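Local coordinates for protein disulfide-isomerase A4 (Rattus norvegicus, PDB 3EC3) that catalyses the rearrangement of disulfide bonds in proteins within the endoplasmic reticulum, and is represented here by its noncatalytic, thioredoxin-like b and b′ domains, at residues Lys15-Phe20 and Lys67-Ser72; Val27-Val32 and Asp108-His113; Gly74-Met79 and Ser104-Tyr109; Pro167-Ala172 and Glu221-Phe226; Val195-Leu200 and Glu212-Asp217. The protein carries 1 engineered substitution. All blocks are in the same frame, centred on the assembly; numbering follows the deposited sequence.

Contact 1: residues Lys15-Phe20 and Lys67-Ser72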
# COMPACT_ATOMS: atom_id res chain seq x y z
N LYS A 15 19.30 8.13 -9.77
CA LYS A 15 19.43 6.66 -9.64
C LYS A 15 18.85 6.16 -8.32
O LYS A 15 18.30 5.06 -8.27
CB LYS A 15 20.88 6.18 -9.78
CG LYS A 15 21.35 6.13 -11.22
CD LYS A 15 22.66 5.37 -11.37
CE LYS A 15 23.09 5.33 -12.83
NZ LYS A 15 24.37 4.59 -13.01
N GLN A 16 19.00 6.94 -7.26
CA GLN A 16 18.42 6.61 -5.95
C GLN A 16 16.90 6.45 -6.08
O GLN A 16 16.30 5.47 -5.58
CB GLN A 16 18.78 7.72 -4.95
CG GLN A 16 18.25 7.54 -3.50
CD GLN A 16 19.14 6.64 -2.65
OE1 GLN A 16 19.93 5.85 -3.16
NE2 GLN A 16 19.06 6.79 -1.34
N VAL A 17 16.26 7.44 -6.70
CA VAL A 17 14.78 7.37 -6.86
C VAL A 17 14.38 6.18 -7.74
O VAL A 17 13.46 5.46 -7.40
CB VAL A 17 14.24 8.66 -7.49
CG1 VAL A 17 12.69 8.59 -7.61
CG2 VAL A 17 14.67 9.86 -6.68
N GLN A 18 15.08 5.96 -8.85
CA GLN A 18 14.86 4.77 -9.70
C GLN A 18 14.97 3.45 -8.93
O GLN A 18 14.12 2.56 -9.04
CB GLN A 18 15.80 4.82 -10.90
CG GLN A 18 15.44 6.03 -11.84
CD GLN A 18 16.48 6.29 -12.94
OE1 GLN A 18 17.67 6.17 -12.73
NE2 GLN A 18 16.01 6.67 -14.12
N GLU A 19 15.98 3.33 -8.09
CA GLU A 19 16.16 2.15 -7.25
C GLU A 19 15.01 1.95 -6.23
O GLU A 19 14.56 0.84 -5.98
CB GLU A 19 17.51 2.24 -6.55
CG GLU A 19 17.77 1.20 -5.48
CD GLU A 19 19.13 1.42 -4.83
OE1 GLU A 19 20.09 0.74 -5.25
OE2 GLU A 19 19.25 2.31 -3.95
N PHE A 20 14.52 3.03 -5.66
CA PHE A 20 13.37 2.94 -4.77
C PHE A 20 12.15 2.35 -5.50
O PHE A 20 11.44 1.49 -4.95
CB PHE A 20 13.06 4.29 -4.18
CG PHE A 20 14.09 4.72 -3.12
CD1 PHE A 20 14.99 3.80 -2.61
CD2 PHE A 20 14.11 6.00 -2.64
CE1 PHE A 20 15.92 4.15 -1.65
CE2 PHE A 20 15.04 6.37 -1.68
CZ PHE A 20 15.93 5.43 -1.18
N LYS A 67 12.33 17.89 -12.28
CA LYS A 67 12.05 17.76 -13.75
C LYS A 67 11.70 16.33 -14.13
O LYS A 67 10.64 16.08 -14.75
CB LYS A 67 13.23 18.31 -14.58
CG LYS A 67 13.48 19.77 -14.29
CD LYS A 67 14.64 20.43 -15.08
CE LYS A 67 14.88 21.85 -14.56
NZ LYS A 67 16.23 22.37 -14.95
N PHE A 68 12.55 15.38 -13.75
CA PHE A 68 12.25 13.95 -13.95
C PHE A 68 10.88 13.57 -13.41
O PHE A 68 10.14 12.83 -14.08
CB PHE A 68 13.33 13.05 -13.33
CG PHE A 68 12.97 11.59 -13.30
CD1 PHE A 68 12.46 11.01 -12.14
CD2 PHE A 68 13.16 10.78 -14.43
CE1 PHE A 68 12.13 9.63 -12.11
CE2 PHE A 68 12.82 9.41 -14.40
CZ PHE A 68 12.32 8.84 -13.25
N LEU A 69 10.53 14.07 -12.23
CA LEU A 69 9.27 13.70 -11.58
C LEU A 69 8.09 14.48 -12.10
O LEU A 69 6.96 14.25 -11.66
CB LEU A 69 9.34 13.91 -10.08
CG LEU A 69 10.31 13.03 -9.32
CD1 LEU A 69 10.22 13.41 -7.84
CD2 LEU A 69 10.01 11.55 -9.57
N LYS A 70 8.35 15.42 -12.99
CA LYS A 70 7.35 16.28 -13.58
C LYS A 70 6.58 17.14 -12.53
O LYS A 70 5.38 17.38 -12.66
CB LYS A 70 6.45 15.45 -14.54
CG LYS A 70 7.27 14.80 -15.69
CD LYS A 70 6.44 14.48 -17.00
CE LYS A 70 7.25 14.75 -18.28
NZ LYS A 70 6.43 14.70 -19.58
N VAL A 71 7.31 17.63 -11.53
CA VAL A 71 6.72 18.49 -10.47
C VAL A 71 7.53 19.77 -10.32
O VAL A 71 8.73 19.78 -10.59
CB VAL A 71 6.66 17.78 -9.07
CG1 VAL A 71 5.82 16.50 -9.11
CG2 VAL A 71 8.06 17.52 -8.49
N SER A 72 6.90 20.85 -9.88
CA SER A 72 7.69 22.04 -9.52
C SER A 72 8.17 21.88 -8.07
O SER A 72 7.83 20.89 -7.39
CB SER A 72 6.91 23.34 -9.74
OG SER A 72 5.65 23.25 -9.10
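The Phe68 ring receives the amide of Gln18 obliquely, Gln18 NE2 standing 4.2 Å from Phe68 CE2. As for the other ring here, Gln16 O lies 3.4 Å above one face of the Phe20 ring, off-centre, and Phe20 also meets the ring of His58. The setting is the thioredoxin-like fold of the first domain, in which helices 14-23 and 63-69 lie on the same side of the central sheet: Phe20 rests on Val28 and Leu69 on Leu30, both of strand 28-32.

Between the helices the contact is light and contains no hydrogen bond. A glutamine suits the outer position because its aliphatic stem can run out to the neighbouring helix and its polar end tolerates a partly exposed place. Phe68 has CG anti to the backbone N (chi1 171°), which carries the exposed ring across to the neighbouring helix. Deeper down, the short branched Val17 and the longer Leu69 are the buried apolar pair.

Just beyond, Lys70, with a positive phi of 61°, leaves helical geometry in a Schellman motif, Lys70 N bonding to Lys67 O at 3.0 Å; the chain then turns toward strand 75-79. Beneath Gln18 and Phe68, Val17 CG1 faces Leu69 CD2 at 4.4 Å, a methyl-to-methyl meeting with little overlap.

Contact 2: residues Val27-Val32 and Asp108-His113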
# COMPACT_ATOMS: atom_id res chain seq x y z
N VAL A 27 5.82 2.49 0.28
CA VAL A 27 5.55 3.83 -0.27
C VAL A 27 6.86 4.65 -0.21
O VAL A 27 7.60 4.61 0.80
CB VAL A 27 4.32 4.51 0.41
CG1 VAL A 27 4.51 4.74 1.94
CG2 VAL A 27 3.94 5.86 -0.30
N VAL A 28 7.16 5.32 -1.33
CA VAL A 28 8.25 6.27 -1.44
C VAL A 28 7.67 7.66 -1.16
O VAL A 28 6.83 8.15 -1.93
CB VAL A 28 8.80 6.26 -2.86
CG1 VAL A 28 9.95 7.29 -3.01
CG2 VAL A 28 9.24 4.79 -3.27
N ILE A 29 8.14 8.29 -0.08
CA ILE A 29 7.66 9.57 0.32
C ILE A 29 8.78 10.58 0.09
O ILE A 29 9.87 10.46 0.67
CB ILE A 29 7.23 9.57 1.80
CG1 ILE A 29 6.18 8.46 2.05
CG2 ILE A 29 6.66 10.90 2.17
CD1 ILE A 29 5.97 8.19 3.58
N LEU A 30 8.50 11.55 -0.78
CA LEU A 30 9.52 12.47 -1.24
C LEU A 30 9.11 13.92 -1.12
O LEU A 30 8.24 14.38 -1.88
CB LEU A 30 9.84 12.19 -2.69
CG LEU A 30 11.03 13.01 -3.19
CD1 LEU A 30 12.29 12.79 -2.40
CD2 LEU A 30 11.27 12.69 -4.67
N GLY A 31 9.82 14.66 -0.28
CA GLY A 31 9.64 16.12 -0.20
C GLY A 31 10.51 16.80 -1.25
O GLY A 31 11.74 16.59 -1.28
N VAL A 32 9.92 17.65 -2.10
CA VAL A 32 10.72 18.31 -3.16
C VAL A 32 10.68 19.80 -2.89
O VAL A 32 9.64 20.44 -3.07
CB VAL A 32 10.11 18.04 -4.56
CG1 VAL A 32 10.94 18.73 -5.69
CG2 VAL A 32 9.97 16.49 -4.84
N ASP A 108 -1.60 13.85 7.66
CA ASP A 108 -2.83 13.28 7.13
C ASP A 108 -2.71 12.74 5.70
O ASP A 108 -3.18 11.65 5.43
CB ASP A 108 -3.96 14.31 7.20
CG ASP A 108 -4.49 14.52 8.61
OD1 ASP A 108 -4.02 13.87 9.57
OD2 ASP A 108 -5.39 15.36 8.75
N TYR A 109 -2.11 13.52 4.79
CA TYR A 109 -1.99 13.14 3.36
C TYR A 109 -1.14 11.86 3.20
O TYR A 109 -1.47 10.97 2.38
CB TYR A 109 -1.35 14.27 2.57
CG TYR A 109 -1.43 14.17 1.06
CD1 TYR A 109 -0.39 13.64 0.34
CD2 TYR A 109 -2.56 14.63 0.38
CE1 TYR A 109 -0.44 13.56 -1.05
CE2 TYR A 109 -2.63 14.56 -1.00
CZ TYR A 109 -1.56 14.02 -1.70
OH TYR A 109 -1.62 13.93 -3.07
N VAL A 110 -0.05 11.78 3.96
CA VAL A 110 0.82 10.58 3.96
C VAL A 110 0.03 9.36 4.42
O VAL A 110 0.05 8.34 3.79
CB VAL A 110 2.07 10.80 4.86
CG1 VAL A 110 2.82 9.50 5.03
CG2 VAL A 110 2.97 11.88 4.26
N VAL A 111 -0.70 9.48 5.54
CA VAL A 111 -1.46 8.33 6.04
C VAL A 111 -2.53 7.93 5.01
O VAL A 111 -2.61 6.78 4.62
CB VAL A 111 -2.04 8.57 7.48
CG1 VAL A 111 -2.97 7.40 7.92
CG2 VAL A 111 -0.90 8.74 8.50
N LYS A 112 -3.27 8.91 4.52
CA LYS A 112 -4.30 8.70 3.52
C LYS A 112 -3.77 7.94 2.31
O LYS A 112 -4.39 6.95 1.89
CB LYS A 112 -4.90 10.05 3.08
CG LYS A 112 -5.94 9.92 1.97
CD LYS A 112 -6.75 11.17 1.80
CE LYS A 112 -7.74 11.04 0.65
NZ LYS A 112 -8.40 12.38 0.38
N HIS A 113 -2.63 8.37 1.77
CA HIS A 113 -2.12 7.85 0.50
C HIS A 113 -0.98 6.84 0.54
O HIS A 113 -0.44 6.49 -0.49
CB HIS A 113 -1.74 9.01 -0.43
CG HIS A 113 -2.93 9.76 -0.93
ND1 HIS A 113 -3.20 11.06 -0.55
CD2 HIS A 113 -3.96 9.37 -1.72
CE1 HIS A 113 -4.34 11.45 -1.11
NE2 HIS A 113 -4.81 10.44 -1.83
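Apolar packing comes first: Ile29 and Val110 join strand 28-32 to helix 103-113, part of the sheet-and-helix sandwich of the thioredoxin-like first domain. Their side chains cross at about a right angle. Ile29 CG1 is anti to the carbonyl carbon (chi1 -56°) and the chain runs on extended, pushing CD1 out from the sheet to touch Val110 CG1 at 3.7 Å. Beta-branched isoleucine suits a strand, and its long arm spans the gap to the helix, where a compact valine suffices. The same isoleucine is flanked by Leu76 and Leu78 of the adjoining strand 75-79 and by Phe57 of strand 57-60, so it belongs to the domain core.

A looser apolar-to-polar approach lies at the end of the helical segment, where Val27 CG2 comes within 4.4 Å of the backbone O of His113.

No hydrogen bond links strand to helix; the polar contacts of this helix are its own. Its backbone bonds include Lys112 N to Asp108 O and His113 N to Tyr109 O, both 2.9 Å. His113 also stacks on His93, which ties this part of the helix to outer strand 93-96. The imidazole of His113 folds back along the helix: ND1 makes a weak bond to Tyr109 O, at 3.4 Å and bent to 129°, and sits over the centre of one face of the Tyr109 ring.

Contact 3: residues Gly74-Met79 and Ser104-Tyr109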
# COMPACT_ATOMS: atom_id res chain seq x y z
N GLY A 74 8.42 22.55 -4.05
CA GLY A 74 7.45 22.92 -3.02
C GLY A 74 6.33 21.92 -2.95
O GLY A 74 5.16 22.29 -2.84
N LYS A 75 6.69 20.64 -3.04
CA LYS A 75 5.70 19.58 -3.11
C LYS A 75 6.06 18.37 -2.23
O LYS A 75 7.23 18.03 -2.03
CB LYS A 75 5.56 19.07 -4.57
CG LYS A 75 5.31 20.15 -5.67
CD LYS A 75 3.92 20.67 -5.65
CE LYS A 75 3.70 21.73 -6.71
NZ LYS A 75 2.58 22.60 -6.26
N LEU A 76 5.04 17.67 -1.77
CA LEU A 76 5.23 16.36 -1.19
C LEU A 76 4.72 15.35 -2.25
O LEU A 76 3.60 15.49 -2.74
CB LEU A 76 4.36 16.31 0.06
CG LEU A 76 4.39 15.19 1.10
CD1 LEU A 76 3.01 14.61 1.37
CD2 LEU A 76 5.54 14.17 0.95
N VAL A 77 5.53 14.35 -2.59
CA VAL A 77 5.19 13.44 -3.67
C VAL A 77 5.22 12.05 -3.03
O VAL A 77 6.18 11.71 -2.35
CB VAL A 77 6.22 13.53 -4.82
CG1 VAL A 77 5.90 12.50 -5.89
CG2 VAL A 77 6.30 14.98 -5.40
N LEU A 78 4.17 11.26 -3.24
CA LEU A 78 4.13 9.89 -2.76
C LEU A 78 3.97 9.00 -3.98
O LEU A 78 3.05 9.24 -4.83
CB LEU A 78 2.95 9.66 -1.83
CG LEU A 78 3.23 9.80 -0.32
CD1 LEU A 78 3.23 11.23 -0.02
CD2 LEU A 78 2.11 9.06 0.49
N MSE A 79 4.84 8.01 -4.07
CA MSE A 79 4.82 7.09 -5.18
C MSE A 79 4.92 5.67 -4.65
O MSE A 79 5.45 5.45 -3.56
CB MSE A 79 6.00 7.39 -6.09
CG MSE A 79 5.91 8.75 -6.73
SE MSE A 79 7.53 9.11 -7.76
CE MSE A 79 8.69 9.58 -6.26
N SER A 104 0.07 18.86 10.43
CA SER A 104 -1.01 17.88 10.54
C SER A 104 -1.64 17.52 9.19
O SER A 104 -2.01 16.38 8.99
CB SER A 104 -2.09 18.38 11.51
OG SER A 104 -2.65 19.60 11.06
N ALA A 105 -1.74 18.47 8.25
CA ALA A 105 -2.25 18.17 6.90
C ALA A 105 -1.26 17.29 6.13
O ALA A 105 -1.66 16.44 5.36
CB ALA A 105 -2.47 19.45 6.13
N ILE A 106 0.03 17.55 6.31
CA ILE A 106 1.06 16.72 5.65
C ILE A 106 0.96 15.30 6.18
O ILE A 106 0.92 14.36 5.41
CB ILE A 106 2.46 17.31 5.87
CG1 ILE A 106 2.54 18.68 5.21
CG2 ILE A 106 3.57 16.35 5.32
CD1 ILE A 106 3.86 19.44 5.50
N LYS A 107 0.89 15.18 7.50
CA LYS A 107 0.80 13.90 8.18
C LYS A 107 -0.46 13.15 7.71
O LYS A 107 -0.38 11.98 7.38
CB LYS A 107 0.85 14.11 9.70
CG LYS A 107 0.46 12.91 10.55
CD LYS A 107 0.67 13.12 12.08
CE LYS A 107 1.17 14.56 12.50
NZ LYS A 107 0.97 14.88 13.97
N ASP A 108 -1.60 13.85 7.66
CA ASP A 108 -2.83 13.28 7.13
C ASP A 108 -2.71 12.74 5.70
O ASP A 108 -3.18 11.65 5.43
CB ASP A 108 -3.96 14.31 7.20
CG ASP A 108 -4.49 14.52 8.61
OD1 ASP A 108 -4.02 13.87 9.57
OD2 ASP A 108 -5.39 15.36 8.75
N TYR A 109 -2.11 13.52 4.79
CA TYR A 109 -1.99 13.14 3.36
C TYR A 109 -1.14 11.86 3.20
O TYR A 109 -1.47 10.97 2.38
CB TYR A 109 -1.35 14.27 2.57
CG TYR A 109 -1.43 14.17 1.06
CD1 TYR A 109 -0.39 13.64 0.34
CD2 TYR A 109 -2.56 14.63 0.38
CE1 TYR A 109 -0.44 13.56 -1.05
CE2 TYR A 109 -2.63 14.56 -1.00
CZ TYR A 109 -1.56 14.02 -1.70
OH TYR A 109 -1.62 13.93 -3.07
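Leu76 and Tyr109 both hold CG anti to the backbone N, chi1 being -171° and -167°, and the two side chains run alongside one another, pointing opposite ways. Leu76 CD1 thereby reaches Tyr109 CD1 at 3.7 Å, approaching the ring obliquely. The same methyl lies 4.4 Å from Ile106 CG2, so a single leucine bridges two helix residues. Leu78, on the same side of the strand, brings CD1 to the edge of the tyrosine ring, near its plane. Branched aliphatics suit this strand face, and tyrosine gives the helix a long, broad side chain that both leucines can reach.

Strand 75-79 and helix 104-109 run nearly parallel, at 14°, with axes 10.6 Å apart. Gly74 and Lys75 pair together with Val32 as a G1 beta bulge; at the backbone angles of Gly74 a side chain would run into the preceding carbonyl O. Met95 of strand 93-96 touches Leu76, Ile106 and Tyr109, while helix 39-51 closes in through Tyr44 on Leu76 and Ala47 on Ile106.

Contact 4: residues Pro167-Ala172 and Glu221-Phe226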
# COMPACT_ATOMS: atom_id res chain seq x y z
N PRO A 167 -13.76 1.12 -2.81
CA PRO A 167 -12.77 1.93 -2.15
C PRO A 167 -12.97 2.01 -0.64
O PRO A 167 -12.08 2.45 0.08
CB PRO A 167 -12.96 3.30 -2.80
CG PRO A 167 -14.43 3.31 -3.27
CD PRO A 167 -14.56 1.91 -3.79
N GLU A 168 -14.16 1.63 -0.18
CA GLU A 168 -14.50 1.68 1.24
C GLU A 168 -13.83 0.55 2.05
O GLU A 168 -13.81 0.59 3.31
CB GLU A 168 -16.01 1.59 1.41
CG GLU A 168 -16.60 0.25 0.93
CD GLU A 168 -17.10 0.28 -0.52
OE1 GLU A 168 -16.62 1.13 -1.31
OE2 GLU A 168 -18.00 -0.51 -0.85
N TYR A 169 -13.26 -0.45 1.35
CA TYR A 169 -12.49 -1.52 2.01
C TYR A 169 -11.04 -1.47 1.54
O TYR A 169 -10.77 -1.02 0.43
CB TYR A 169 -13.08 -2.90 1.66
CG TYR A 169 -14.57 -3.00 1.91
CD1 TYR A 169 -15.15 -2.41 3.05
CD2 TYR A 169 -15.41 -3.67 1.01
CE1 TYR A 169 -16.54 -2.49 3.31
CE2 TYR A 169 -16.80 -3.77 1.26
CZ TYR A 169 -17.35 -3.18 2.39
OH TYR A 169 -18.71 -3.27 2.61
N THR A 170 -10.13 -1.94 2.40
CA THR A 170 -8.69 -2.10 2.05
C THR A 170 -8.51 -3.54 1.52
O THR A 170 -9.13 -4.46 2.06
CB THR A 170 -7.83 -1.87 3.28
OG1 THR A 170 -8.19 -0.60 3.89
CG2 THR A 170 -6.33 -1.92 2.93
N PHE A 171 -7.76 -3.71 0.43
CA PHE A 171 -7.52 -5.05 -0.15
C PHE A 171 -6.01 -5.26 -0.11
O PHE A 171 -5.23 -4.29 -0.26
CB PHE A 171 -7.95 -5.11 -1.60
CG PHE A 171 -9.47 -5.10 -1.84
CD1 PHE A 171 -10.24 -3.98 -1.59
CD2 PHE A 171 -10.09 -6.23 -2.37
CE1 PHE A 171 -11.63 -3.99 -1.85
CE2 PHE A 171 -11.49 -6.25 -2.63
CZ PHE A 171 -12.25 -5.13 -2.36
N ALA A 172 -5.60 -6.50 0.12
CA ALA A 172 -4.17 -6.83 0.10
C ALA A 172 -4.01 -8.26 -0.37
O ALA A 172 -4.92 -9.11 -0.17
CB ALA A 172 -3.57 -6.67 1.50
N GLU A 221 -18.30 -11.32 -5.53
CA GLU A 221 -19.49 -11.91 -4.89
C GLU A 221 -19.34 -12.04 -3.37
O GLU A 221 -20.27 -11.75 -2.62
CB GLU A 221 -19.81 -13.26 -5.53
CG GLU A 221 -20.11 -13.14 -7.02
CD GLU A 221 -20.49 -14.46 -7.70
OE1 GLU A 221 -20.02 -15.56 -7.29
OE2 GLU A 221 -21.25 -14.40 -8.69
N PHE A 222 -18.17 -12.48 -2.95
CA PHE A 222 -17.77 -12.64 -1.55
C PHE A 222 -17.79 -11.30 -0.79
O PHE A 222 -18.38 -11.20 0.29
CB PHE A 222 -16.39 -13.31 -1.51
CG PHE A 222 -15.76 -13.44 -0.14
CD1 PHE A 222 -14.48 -12.92 0.09
CD2 PHE A 222 -16.40 -14.13 0.88
CE1 PHE A 222 -13.85 -13.06 1.33
CE2 PHE A 222 -15.79 -14.28 2.14
CZ PHE A 222 -14.52 -13.74 2.36
N VAL A 223 -17.14 -10.28 -1.37
CA VAL A 223 -17.17 -8.91 -0.83
C VAL A 223 -18.60 -8.31 -0.81
O VAL A 223 -19.00 -7.66 0.18
CB VAL A 223 -16.18 -7.98 -1.61
CG1 VAL A 223 -16.32 -6.52 -1.19
CG2 VAL A 223 -14.71 -8.50 -1.42
N MSE A 224 -19.36 -8.51 -1.88
CA MSE A 224 -20.75 -8.05 -1.93
C MSE A 224 -21.58 -8.72 -0.84
O MSE A 224 -22.37 -8.06 -0.13
CB MSE A 224 -21.38 -8.30 -3.31
CG MSE A 224 -21.23 -7.14 -4.30
SE MSE A 224 -22.12 -5.51 -3.63
CE MSE A 224 -21.72 -4.21 -5.07
N ALA A 225 -21.39 -10.03 -0.67
CA ALA A 225 -22.17 -10.78 0.33
C ALA A 225 -21.80 -10.28 1.73
O ALA A 225 -22.69 -10.13 2.61
CB ALA A 225 -21.94 -12.27 0.19
N PHE A 226 -20.52 -9.97 1.92
CA PHE A 226 -20.03 -9.35 3.14
C PHE A 226 -20.72 -8.01 3.42
O PHE A 226 -21.21 -7.78 4.52
CB PHE A 226 -18.51 -9.11 3.11
CG PHE A 226 -18.02 -8.20 4.23
CD1 PHE A 226 -17.73 -6.86 3.99
CD2 PHE A 226 -17.88 -8.69 5.53
CE1 PHE A 226 -17.29 -6.03 5.02
CE2 PHE A 226 -17.46 -7.87 6.58
CZ PHE A 226 -17.16 -6.54 6.33
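The ring of Tyr169 takes the edge of Phe226 against one face, an edge-to-face (T-shaped) pair with centroids 5.5 Å apart and planes at 76°. It belongs to the second thioredoxin-like domain, where helix 216-227 packs against the sheet and Tyr169 sits just ahead of strand 170-175. Phe226 CE1 is the leading atom, 3.9 Å from Tyr169 CZ. The opposite face of the tyrosine ring is covered by Glu168 CG, 3.5 Å above the centre, so the ring is held between an aromatic edge and an aliphatic stem.

Val223, one turn earlier in the helix, runs alongside Tyr169 but points the opposite way, and sets CG1 at the Tyr169 ring edge, 3.7 Å from Tyr169 CD2. Having CG1 anti to the backbone N (chi1 172°) sends the two valine methyls to different rings. A tyrosine suits this half-exposed place because its phenol can lie on the core while OH reaches outward to hydrogen-bond Lys227 NZ, which also forms a salt bridge with Glu168. Were Tyr169 cut back to an alanine, the Phe226 edge would probably lose its facing ring, a gap would open beside Val223 and Lys227 would be left without the phenol oxygen.

Phe171 belongs to the interior, touching Val159 and Val162 of helix 149-163. It comes at Val223 from the opposite direction, Phe171 CE2 meeting Val223 CG2 obliquely at 4.1 Å.

Contact 5: residues Val195-Leu200 and Glu212-Asp217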
# COMPACT_ATOMS: atom_id res chain seq x y z
N VAL A 195 -5.61 -20.32 -4.59
CA VAL A 195 -5.86 -18.94 -4.15
C VAL A 195 -7.09 -18.92 -3.26
O VAL A 195 -8.11 -19.50 -3.61
CB VAL A 195 -6.08 -17.99 -5.35
CG1 VAL A 195 -6.20 -16.55 -4.86
CG2 VAL A 195 -4.93 -18.11 -6.37
N ASN A 196 -7.00 -18.24 -2.13
CA ASN A 196 -8.10 -18.20 -1.16
C ASN A 196 -8.31 -16.78 -0.66
O ASN A 196 -7.42 -15.94 -0.84
CB ASN A 196 -7.78 -19.13 0.01
CG ASN A 196 -7.94 -20.58 -0.37
OD1 ASN A 196 -9.05 -21.08 -0.47
ND2 ASN A 196 -6.82 -21.26 -0.58
N ALA A 197 -9.47 -16.50 -0.06
CA ALA A 197 -9.75 -15.11 0.36
C ALA A 197 -10.51 -15.05 1.68
O ALA A 197 -11.32 -15.93 1.98
CB ALA A 197 -10.51 -14.35 -0.74
N ALA A 198 -10.21 -14.02 2.46
CA ALA A 198 -10.92 -13.74 3.70
C ALA A 198 -11.21 -12.24 3.86
O ALA A 198 -10.58 -11.38 3.21
CB ALA A 198 -10.14 -14.30 4.91
N ILE A 199 -12.17 -11.92 4.73
CA ILE A 199 -12.40 -10.56 5.15
C ILE A 199 -12.24 -10.45 6.66
O ILE A 199 -12.85 -11.22 7.40
CB ILE A 199 -13.80 -10.07 4.72
CG1 ILE A 199 -13.93 -10.14 3.19
CG2 ILE A 199 -14.06 -8.63 5.30
CD1 ILE A 199 -15.20 -9.65 2.60
N LEU A 200 -11.45 -9.49 7.11
CA LEU A 200 -11.41 -9.13 8.54
C LEU A 200 -12.28 -7.88 8.77
O LEU A 200 -12.05 -6.84 8.14
CB LEU A 200 -9.96 -8.86 8.99
CG LEU A 200 -8.77 -9.70 8.50
CD1 LEU A 200 -7.55 -9.50 9.39
CD2 LEU A 200 -9.11 -11.19 8.39
N GLU A 212 -13.36 -21.86 -4.32
CA GLU A 212 -13.90 -21.96 -5.67
C GLU A 212 -12.75 -21.62 -6.59
O GLU A 212 -11.79 -20.99 -6.14
CB GLU A 212 -14.99 -20.90 -5.84
CG GLU A 212 -15.77 -20.98 -7.15
CD GLU A 212 -16.31 -19.63 -7.56
OE1 GLU A 212 -15.92 -19.16 -8.66
OE2 GLU A 212 -17.09 -19.03 -6.79
N GLU A 213 -12.84 -22.00 -7.87
CA GLU A 213 -11.84 -21.52 -8.82
C GLU A 213 -11.83 -19.98 -8.78
O GLU A 213 -12.86 -19.30 -8.96
CB GLU A 213 -12.01 -22.13 -10.22
CG GLU A 213 -11.23 -23.48 -10.38
CD GLU A 213 -11.65 -24.35 -11.58
OE1 GLU A 213 -10.90 -24.40 -12.58
OE2 GLU A 213 -12.71 -25.03 -11.50
N PHE A 214 -10.67 -19.43 -8.44
CA PHE A 214 -10.58 -18.02 -8.11
C PHE A 214 -10.58 -17.16 -9.35
O PHE A 214 -9.78 -17.34 -10.28
CB PHE A 214 -9.32 -17.76 -7.28
CG PHE A 214 -9.33 -16.43 -6.61
CD1 PHE A 214 -8.74 -15.33 -7.22
CD2 PHE A 214 -9.93 -16.29 -5.37
CE1 PHE A 214 -8.75 -14.10 -6.60
CE2 PHE A 214 -9.94 -15.05 -4.74
CZ PHE A 214 -9.36 -13.96 -5.35
N ASP A 215 -11.51 -16.22 -9.37
CA ASP A 215 -11.49 -15.15 -10.36
C ASP A 215 -12.10 -13.91 -9.70
O ASP A 215 -12.58 -13.99 -8.55
CB ASP A 215 -12.20 -15.55 -11.68
CG ASP A 215 -13.69 -15.94 -11.51
OD1 ASP A 215 -14.37 -15.60 -10.51
OD2 ASP A 215 -14.19 -16.59 -12.43
N SER A 216 -12.04 -12.79 -10.42
CA SER A 216 -12.61 -11.53 -9.93
C SER A 216 -14.09 -11.59 -9.54
O SER A 216 -14.47 -11.05 -8.51
CB SER A 216 -12.37 -10.41 -10.94
OG SER A 216 -10.97 -10.15 -10.90
N ASP A 217 -14.88 -12.25 -10.37
CA ASP A 217 -16.32 -12.47 -10.10
C ASP A 217 -16.59 -13.11 -8.74
O ASP A 217 -17.42 -12.60 -7.96
CB ASP A 217 -16.94 -13.32 -11.20
CG ASP A 217 -17.06 -12.57 -12.50
OD1 ASP A 217 -17.10 -11.32 -12.47
OD2 ASP A 217 -17.11 -13.22 -13.57
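Asp215, beside the Phe214 that packs on Val195, occupies the N-cap of helix 216-227, where its OD1 accepts a hydrogen bond from Ala218 N and so satisfies an amide of the first turn. Phe214 itself points into the core, with CG anti to the backbone N (chi1 -165°). Val195 CG1 sits over one face of its ring, 3.6 Å from the centroid and 12° off the normal, a CH-pi contact in which the two side chains cross at about a right angle. Here, in the second thioredoxin-like domain, the chain returning from edge strand 206-208 crosses to the last helix and drops this phenylalanine onto segment 195-200. A serine in place of Phe214 would probably open a gap beneath the Val195 methyl and leave Trp155 and Val138, which also touch this side chain, less tightly packed. Alanine suits the place two residues on, where the side chain also faces Phe214: Ala197 CB lies near the ring plane, 4.1 Å from Phe214 CE2.

From the N terminus, contact 1 closes the first loop, joining helix 14-23 to helix 63-69 on one side of the first sheet. Contact 2 opens within that loop and closes beyond it, so the two cross; its strand also touches contact 1 directly. Contact 3 opens only after contact 1 has closed and ends on helix 103-113, as contact 2 does, so neighbouring strands 28-32 and 75-79 share one helical cover on the other side of the sheet. In the second domain, contact 4 closes the larger loop, tying strand 170-175 and the residues before it to helix 216-227; contact 5 nests inside it, joining segment 195-200 to the approach to the same helix.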